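Local coordinates for protein agarase (Pseudoalteromonas fuliginea, PDB 6XJ9) that probably hydrolyses agarose or its oligosaccharides, as a family 50 glycoside hydrolase from a marine bacterium, at residues Ile589-Tyr594 against Ile627-Ala632. Sequence-based numbering, arbitrary orientation.
Sequences ILLTAY and IEVVKA
Thr592 and Glu628 are the pair whose CA atoms come nearest between the two segments, 4.9 Å apart. The threonine hydroxyl lies against the aliphatic stem of the glutamate, with OG1 3.3 Å from Glu628 CB, and the two side chains cross at about a right angle. With OG1 beside its own backbone N (chi1 -56°), the hydroxyl hydrogen-bonds to Ser588 O, one turn earlier, which lets a small polar residue sit in a helix interface without needing a partner across it. Leu591, just before the threonine, points toward the other helix: its branch point CG packs 4.1 Å from Val629 CG2, while CD2 lies 4.0 Å from Glu628 OE1 and about as near CB, a forked chain that fills the space beside the valine and shields the acid's stem. Ala632, one turn beyond Glu628, presents only a methyl, CB 3.9 Å from Thr592 O, which suits so close an approach to backbone. Cutting Leu591 back to an alanine would probably open a gap beside Val629 and leave Glu628 less well packed. The buried carboxylate suits a place with several polar partners: the chain bends at chi2 (93°), OE1 bonds to His521 NE2, and OE2 to Tyr522 OH and to Ser588 OG, on Thr592's own helix, so the acid itself links the two helices. The segment axes approach to 8.2 Å and cross at -41°. Helix 627-634, between strands 620-621 and 640-643 in chain order, packs on the long helix 584-609, where Val629 also reaches Ala595 and Phe599; Leu590 of that long helix touches helices 523-529 and 537-550.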
# COMPACT_ATOMS: atom_id res chain seq x y z
N ILE A 589 -32.74 25.57 28.45
CA ILE A 589 -32.37 25.81 29.84
C ILE A 589 -32.45 24.50 30.62
O ILE A 589 -31.55 24.18 31.39
CB ILE A 589 -33.28 26.91 30.45
CG1 ILE A 589 -32.84 28.32 30.01
CG2 ILE A 589 -33.35 26.81 31.97
CD1 ILE A 589 -33.82 29.43 30.37
N LEU A 590 -33.51 23.73 30.34
CA LEU A 590 -33.78 22.48 31.04
C LEU A 590 -32.76 21.42 30.63
O LEU A 590 -32.16 20.78 31.50
CB LEU A 590 -35.24 22.05 30.78
CG LEU A 590 -36.32 22.99 31.32
CD1 LEU A 590 -37.72 22.42 31.13
CD2 LEU A 590 -36.08 23.33 32.78
N LEU A 591 -32.49 21.29 29.33
CA LEU A 591 -31.47 20.34 28.87
C LEU A 591 -30.08 20.72 29.40
O LEU A 591 -29.35 19.86 29.88
CB LEU A 591 -31.49 20.19 27.35
CG LEU A 591 -30.47 19.20 26.78
CD1 LEU A 591 -30.69 17.81 27.37
CD2 LEU A 591 -30.55 19.14 25.26
N THR A 592 -29.72 22.00 29.35
CA THR A 592 -28.45 22.44 29.93
C THR A 592 -28.37 22.05 31.40
O THR A 592 -27.34 21.58 31.86
CB THR A 592 -28.22 23.95 29.76
OG1 THR A 592 -28.31 24.23 28.37
CG2 THR A 592 -26.87 24.41 30.27
N ALA A 593 -29.46 22.27 32.15
CA ALA A 593 -29.51 22.03 33.58
C ALA A 593 -29.29 20.55 33.88
O ALA A 593 -28.59 20.19 34.83
CB ALA A 593 -30.82 22.52 34.16
N TYR A 594 -29.92 19.69 33.08
CA TYR A 594 -29.74 18.25 33.20
C TYR A 594 -28.27 17.91 33.03
O TYR A 594 -27.67 17.29 33.90
CB TYR A 594 -30.67 17.48 32.25
CG TYR A 594 -30.42 16.00 32.22
CD1 TYR A 594 -31.06 15.15 33.11
CD2 TYR A 594 -29.51 15.44 31.32
CE1 TYR A 594 -30.81 13.79 33.13
CE2 TYR A 594 -29.25 14.08 31.32
CZ TYR A 594 -29.91 13.25 32.22
OH TYR A 594 -29.66 11.92 32.23
N ILE A 627 -25.67 20.94 21.55
CA ILE A 627 -24.82 22.05 21.98
C ILE A 627 -24.99 22.32 23.48
O ILE A 627 -24.02 22.68 24.14
CB ILE A 627 -25.02 23.32 21.12
CG1 ILE A 627 -23.89 24.34 21.33
CG2 ILE A 627 -26.38 23.96 21.38
CD1 ILE A 627 -22.53 23.90 20.78
N GLU A 628 -26.19 22.12 24.03
CA GLU A 628 -26.44 22.42 25.43
C GLU A 628 -25.61 21.50 26.33
O GLU A 628 -25.17 21.89 27.41
CB GLU A 628 -27.93 22.24 25.77
CG GLU A 628 -28.81 23.31 25.15
CD GLU A 628 -29.43 23.00 23.80
OE1 GLU A 628 -28.95 22.06 23.13
OE2 GLU A 628 -30.40 23.69 23.42
N VAL A 629 -25.44 20.26 25.86
CA VAL A 629 -24.76 19.23 26.62
C VAL A 629 -23.26 19.48 26.52
O VAL A 629 -22.55 19.37 27.52
CB VAL A 629 -25.18 17.83 26.13
CG1 VAL A 629 -24.41 16.71 26.83
CG2 VAL A 629 -26.68 17.62 26.27
N VAL A 630 -22.79 19.86 25.32
CA VAL A 630 -21.38 20.15 25.13
C VAL A 630 -20.99 21.35 25.99
O VAL A 630 -19.95 21.36 26.65
CB VAL A 630 -21.01 20.41 23.65
CG1 VAL A 630 -19.53 20.78 23.53
CG2 VAL A 630 -21.32 19.24 22.76
N LYS A 631 -21.85 22.38 25.97
CA LYS A 631 -21.66 23.60 26.73
C LYS A 631 -21.59 23.27 28.22
O LYS A 631 -20.71 23.75 28.91
CB LYS A 631 -22.73 24.64 26.39
CG LYS A 631 -22.62 25.96 27.14
CD LYS A 631 -23.79 26.91 26.89
CE LYS A 631 -23.83 28.03 27.91
NZ LYS A 631 -24.90 29.01 27.60
N ALA A 632 -22.51 22.43 28.71
CA ALA A 632 -22.52 22.07 30.12
C ALA A 632 -21.21 21.37 30.48
O ALA A 632 -20.59 21.70 31.49
CB ALA A 632 -23.71 21.21 30.46